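Toll-like receptor 13 (Mus musculus, PDB 4Z0C) recognises bacterial 23S ribosomal RNA through its leucine-rich-repeat ectodomain, the part crystallised here, and signals via MYD88 and TRAF6 to activate NF-kappa-B. Local coordinates at residues G147-V152 against S174-V179; E159-T164 against T182-E187. One frame throughout, in Å; residues are numbered along the deposited sequence.

Interaction 1 (G147-V152 against S174-V179); sequences GILEAV and SPRSLV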
# COMPACT_ATOMS: atom_id res chain seq x y z
N GLY A 147 -1.48 15.94 -52.66
CA GLY A 147 -2.83 16.29 -52.26
C GLY A 147 -2.91 17.11 -50.98
O GLY A 147 -3.76 17.99 -50.87
N ILE A 148 -2.06 16.81 -50.01
CA ILE A 148 -2.02 17.59 -48.78
C ILE A 148 -1.53 19.00 -49.08
O ILE A 148 -2.08 19.98 -48.59
CB ILE A 148 -1.11 16.95 -47.70
CG1 ILE A 148 -1.57 15.53 -47.37
CG2 ILE A 148 -1.11 17.81 -46.43
CD1 ILE A 148 -2.96 15.49 -46.81
N LEU A 149 -0.48 19.11 -49.89
CA LEU A 149 0.04 20.42 -50.31
C LEU A 149 -1.01 21.27 -51.03
O LEU A 149 -1.09 22.48 -50.81
CB LEU A 149 1.29 20.27 -51.16
CG LEU A 149 2.59 20.04 -50.40
CD1 LEU A 149 3.71 19.72 -51.35
CD2 LEU A 149 2.94 21.27 -49.58
N GLU A 150 -1.81 20.64 -51.88
CA GLU A 150 -2.92 21.34 -52.53
C GLU A 150 -3.87 21.91 -51.50
O GLU A 150 -4.39 23.01 -51.67
CB GLU A 150 -3.69 20.39 -53.45
CG GLU A 150 -3.02 20.13 -54.80
CD GLU A 150 -3.07 21.35 -55.72
OE1 GLU A 150 -1.99 21.90 -56.03
OE2 GLU A 150 -4.18 21.74 -56.13
N ALA A 151 -4.09 21.16 -50.43
CA ALA A 151 -5.10 21.52 -49.44
C ALA A 151 -4.60 22.58 -48.47
O ALA A 151 -5.40 23.32 -47.91
CB ALA A 151 -5.60 20.29 -48.70
N VAL A 152 -3.29 22.67 -48.30
CA VAL A 152 -2.75 23.61 -47.32
C VAL A 152 -1.93 24.79 -47.87
O VAL A 152 -1.68 25.74 -47.13
CB VAL A 152 -1.93 22.86 -46.21
CG1 VAL A 152 -2.80 21.80 -45.53
CG2 VAL A 152 -0.66 22.25 -46.77
N SER A 174 6.18 19.84 -58.13
CA SER A 174 5.70 21.02 -58.85
C SER A 174 5.97 22.21 -57.95
O SER A 174 5.72 22.14 -56.75
CB SER A 174 4.22 20.91 -59.19
OG SER A 174 3.84 19.57 -59.41
N PRO A 175 6.52 23.29 -58.51
CA PRO A 175 6.95 24.43 -57.68
C PRO A 175 5.83 25.01 -56.82
O PRO A 175 4.75 25.35 -57.32
CB PRO A 175 7.43 25.45 -58.71
CG PRO A 175 7.83 24.64 -59.89
CD PRO A 175 6.93 23.44 -59.92
N ARG A 176 6.09 25.09 -55.52
CA ARG A 176 5.17 25.75 -54.60
C ARG A 176 5.86 26.40 -53.40
O ARG A 176 7.06 26.25 -53.20
CB ARG A 176 4.03 24.81 -54.15
CG ARG A 176 4.30 23.32 -54.30
CD ARG A 176 3.06 22.55 -53.90
NE ARG A 176 2.73 21.43 -54.78
CZ ARG A 176 1.50 21.15 -55.20
NH1 ARG A 176 0.49 21.94 -54.86
NH2 ARG A 176 1.27 20.11 -55.98
N SER A 177 5.08 27.13 -52.61
CA SER A 177 5.64 27.99 -51.58
C SER A 177 4.67 28.09 -50.42
O SER A 177 3.55 28.55 -50.59
CB SER A 177 5.90 29.39 -52.16
OG SER A 177 6.65 30.19 -51.26
N LEU A 178 5.11 27.63 -49.24
CA LEU A 178 4.37 27.81 -47.99
C LEU A 178 5.16 28.80 -47.13
O LEU A 178 6.16 28.41 -46.51
CB LEU A 178 4.21 26.49 -47.25
CG LEU A 178 3.19 25.44 -47.74
CD1 LEU A 178 3.58 24.87 -49.07
CD2 LEU A 178 3.09 24.33 -46.73
N VAL A 179 4.76 30.07 -47.14
CA VAL A 179 5.61 31.12 -46.59
C VAL A 179 5.47 31.38 -45.10
O VAL A 179 6.34 32.01 -44.49
CB VAL A 179 5.44 32.46 -47.35
CG1 VAL A 179 5.60 32.23 -48.85
CG2 VAL A 179 4.11 33.12 -47.01
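Between the last turns of helix 145-152 and the neighbouring extended segment, Leu149 CA lies 8.6 Å from Arg176 CA, and Val152 CA 8.3 Å from Leu178 CA, too wide for the backbones to pair, so side chains carry the whole contact. Two of them form its polar edge. Arg176 reaches back to the helix with its chain bent at chi3 (138°), which turns the guanidinium to meet Glu150. The bridge is a single one: Arg176 NH1 to Glu150 OE1, 2.7 Å, with an angle of 160° at the hydrogen. The carboxylate oxygen lies near the guanidinium plane but is approached on its anti side, and the two planes stand 71° apart, so this is not the coplanar two-pronged pairing. Leu149 lies against the arginine: its CB sits over one guanidinium face, off toward the rim, while CD1 lies against Arg176 CD at 3.9 Å. The other branch of the same leucine, CD2, packs on Leu178 CD1 at 3.7 Å, the two side chains meeting at about a right angle. Val152 adds a looser touch, CG2 to Leu178 CD2 at 4.3 Å.

Arg176 has further partners, Asp172 through NE and Gln153 through NH1, and its backbone pairs with the next coil at Ala198 and Ser200. Leu199 lies on both leucines, continuing the apolar layer. The contact thus joins the helical convex side of LRR 5 to the short convex strand of LRR 6, far from the RNA, whose nearest atom is about 20 Å away. Chemically, a buried leucine core is bordered by a partly exposed ion pair; with two carboxylates and an amide around it, the guanidinium is probably fixed in rotation and its positive charge largely balanced.

Interaction 2 (E159-T164 against T182-E187); sequences ERLDLT and THLSFE. With NAG (2-acetamido-2-deoxy-beta-D-glucopyranose), chain F; NAG (2-acetamido-2-deoxy-beta-D-glucopyranose), chain N.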
# COMPACT_ATOMS: atom_id res chain seq x y z
N GLU A 159 1.43 27.90 -39.60
CA GLU A 159 2.80 27.88 -39.08
C GLU A 159 3.39 26.50 -38.78
O GLU A 159 4.60 26.29 -38.92
CB GLU A 159 2.90 28.75 -37.82
CG GLU A 159 2.81 30.24 -38.08
CD GLU A 159 2.98 31.06 -36.82
OE1 GLU A 159 3.43 30.51 -35.80
OE2 GLU A 159 2.68 32.26 -36.85
N ARG A 160 2.54 25.56 -38.36
CA ARG A 160 3.00 24.25 -37.94
C ARG A 160 2.18 23.15 -38.59
O ARG A 160 0.95 23.14 -38.49
CB ARG A 160 2.94 24.13 -36.41
CG ARG A 160 3.74 25.21 -35.73
CD ARG A 160 3.93 24.95 -34.26
NE ARG A 160 4.67 26.06 -33.66
CZ ARG A 160 5.35 25.98 -32.52
NH1 ARG A 160 5.39 24.83 -31.85
NH2 ARG A 160 6.00 27.04 -32.07
N LEU A 161 2.86 22.24 -39.26
CA LEU A 161 2.18 21.17 -39.97
C LEU A 161 2.75 19.84 -39.51
O LEU A 161 3.95 19.59 -39.63
CB LEU A 161 2.35 21.33 -41.48
CG LEU A 161 1.69 20.23 -42.31
CD1 LEU A 161 0.20 20.18 -41.99
CD2 LEU A 161 1.93 20.46 -43.80
N ASP A 162 1.90 18.99 -38.96
CA ASP A 162 2.37 17.74 -38.44
C ASP A 162 1.82 16.54 -39.20
O ASP A 162 0.63 16.26 -39.15
CB ASP A 162 2.03 17.60 -36.96
CG ASP A 162 2.88 16.55 -36.28
OD1 ASP A 162 3.90 16.13 -36.88
OD2 ASP A 162 2.53 16.11 -35.17
N LEU A 163 2.72 15.81 -39.86
CA LEU A 163 2.36 14.60 -40.57
C LEU A 163 3.03 13.36 -39.97
O LEU A 163 3.17 12.34 -40.64
CB LEU A 163 2.74 14.74 -42.05
CG LEU A 163 1.97 15.79 -42.86
CD1 LEU A 163 2.69 16.14 -44.17
CD2 LEU A 163 0.58 15.25 -43.18
N THR A 164 3.43 13.43 -38.70
CA THR A 164 4.11 12.30 -38.08
C THR A 164 3.26 11.03 -38.13
O THR A 164 2.05 11.10 -38.06
CB THR A 164 4.68 12.59 -36.67
OG1 THR A 164 4.83 11.36 -35.95
CG2 THR A 164 3.77 13.42 -35.89
N THR A 182 6.71 27.41 -40.13
CA THR A 182 7.91 27.40 -39.29
C THR A 182 8.32 25.99 -38.86
O THR A 182 9.51 25.69 -38.75
CB THR A 182 7.71 28.25 -38.02
OG1 THR A 182 6.58 27.76 -37.29
CG2 THR A 182 7.46 29.69 -38.38
N HIS A 183 7.32 25.13 -38.65
CA HIS A 183 7.56 23.76 -38.19
C HIS A 183 6.92 22.75 -39.12
O HIS A 183 5.72 22.83 -39.44
CB HIS A 183 6.99 23.54 -36.79
CG HIS A 183 7.67 24.33 -35.72
ND1 HIS A 183 7.70 25.71 -35.72
CD2 HIS A 183 8.35 23.94 -34.62
CE1 HIS A 183 8.38 26.13 -34.66
NE2 HIS A 183 8.77 25.07 -33.97
N LEU A 184 7.70 21.75 -39.51
CA LEU A 184 7.19 20.70 -40.37
C LEU A 184 7.76 19.36 -39.93
O LEU A 184 8.95 19.24 -39.64
CB LEU A 184 7.58 21.00 -41.82
CG LEU A 184 7.23 19.98 -42.90
CD1 LEU A 184 5.72 19.86 -43.07
CD2 LEU A 184 7.91 20.35 -44.21
N SER A 185 6.91 18.34 -39.85
CA SER A 185 7.39 17.05 -39.42
C SER A 185 6.94 15.89 -40.30
O SER A 185 5.75 15.74 -40.57
CB SER A 185 6.97 16.79 -37.96
OG SER A 185 7.36 15.48 -37.58
N PHE A 186 7.90 15.08 -40.74
CA PHE A 186 7.62 13.82 -41.44
C PHE A 186 7.99 12.59 -40.60
O PHE A 186 8.22 11.51 -41.14
CB PHE A 186 8.40 13.75 -42.76
CG PHE A 186 8.00 14.78 -43.76
CD1 PHE A 186 6.90 14.58 -44.58
CD2 PHE A 186 8.72 15.96 -43.87
CE1 PHE A 186 6.51 15.55 -45.50
CE2 PHE A 186 8.34 16.92 -44.79
CZ PHE A 186 7.23 16.72 -45.60
N GLU A 187 8.08 12.77 -39.29
CA GLU A 187 8.50 11.68 -38.41
C GLU A 187 7.64 10.43 -38.61
O GLU A 187 6.42 10.50 -38.68
CB GLU A 187 8.44 12.12 -36.94
CG GLU A 187 8.73 11.02 -35.95
CD GLU A 187 8.38 11.40 -34.52
OE1 GLU A 187 8.47 12.61 -34.19
OE2 GLU A 187 8.04 10.50 -33.71
C1 NAG F . 13.80 14.17 -32.94
C2 NAG F . 13.85 14.82 -31.56
C3 NAG F . 13.66 13.79 -30.44
C4 NAG F . 12.45 12.92 -30.74
C5 NAG F . 12.73 12.27 -32.09
C6 NAG F . 11.75 11.17 -32.48
C7 NAG F . 15.12 16.77 -31.10
C8 NAG F . 16.45 17.42 -30.84
N2 NAG F . 15.12 15.48 -31.41
O3 NAG F . 13.53 14.42 -29.20
O4 NAG F . 12.24 12.00 -29.71
O5 NAG F . 12.68 13.31 -33.03
O6 NAG F . 10.47 11.61 -32.09
O7 NAG F . 14.07 17.39 -31.02
C1 NAG N . 12.68 23.86 -32.89
C2 NAG N . 12.20 23.14 -31.62
C3 NAG N . 12.71 23.82 -30.36
C4 NAG N . 14.22 23.97 -30.40
C5 NAG N . 14.60 24.72 -31.66
C6 NAG N . 16.13 24.84 -31.70
C7 NAG N . 10.08 21.99 -31.76
C8 NAG N . 8.65 21.98 -31.30
N2 NAG N . 10.76 23.10 -31.53
O3 NAG N . 12.29 23.08 -29.24
O4 NAG N . 14.70 24.67 -29.27
O5 NAG N . 14.09 24.09 -32.83
O6 NAG N . 16.52 25.64 -32.79
O7 NAG N . 10.60 21.01 -32.31
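Arg160 and His183 both place CG anti to the carbonyl carbon (chi1 -57° and -66°), and Arg160 then runs extended to NE, which lays its guanidinium over one face of the imidazole. The planes are 15° apart with centres 3.8 Å from each other, a genuine stack offset toward the rim, and Arg160 CD adds a CH-pi contact over the same ring. Rotation of the imidazole is held from its edge: ND1 bonds Thr182 OG1 at 2.8 Å, within the ring plane. That hydroxyl also donates to Glu159 O from above the carbonyl plane. The same oxygen takes two backbone donors, Thr182 N on a lone pair at 2.7 Å and His183 N close to the carbonyl axis at 3.0 Å, so three donors grip it.

From there the strands run almost exactly parallel, with axes 4.8 Å from each other, linked in register by Leu161 N to His183 O (2.9 Å), Ser185 N to Leu161 O and Leu163 N to Ser185 O. On the opposite sheet face from the Arg160–His183 stack, Leu161 CD2 meets Leu184 CD1 at 3.9 Å, side by side and pointing the same way. Further along, an ST turn is closed by Ser185 OG, which accepts from Glu187 N. Glu187 OE1 comes to 3.1 Å from O6 of a glycan sugar, and another sugar lies at the edge of the His183 ring.

These two rungs belong to the concave face of the leucine-rich-repeat solenoid. Strand 134-136 flanks 160-162, with Leu135 against Leu161, and strand 206-208 flanks 183-185, with Leu207 against Leu184. Asn189 bridges the coils by bonding the carbonyls of Leu163 and Phe186, while Phe186 meets Phe145, at the start of helix 145-152, edge to face.

In the fold
From the N terminus, the chain leaves helix 145-152 of LRR 5, crosses to strand 160-162 of LRR 6, runs out to strand 176-177 on the convex side and returns inward to strand 183-185 of LRR 7. Interaction 1 closes the loop from the helix to 174-179, with 21 residues between; interaction 2 closes that from 159-164 to 182-187, with 17. Their segments alternate along the sequence, so the two loops cross, as expected when successive solenoid coils stack. The centres lie 13 Å apart and the contacts do not otherwise touch: one ties consecutive coils on the convex side, the other on the concave side.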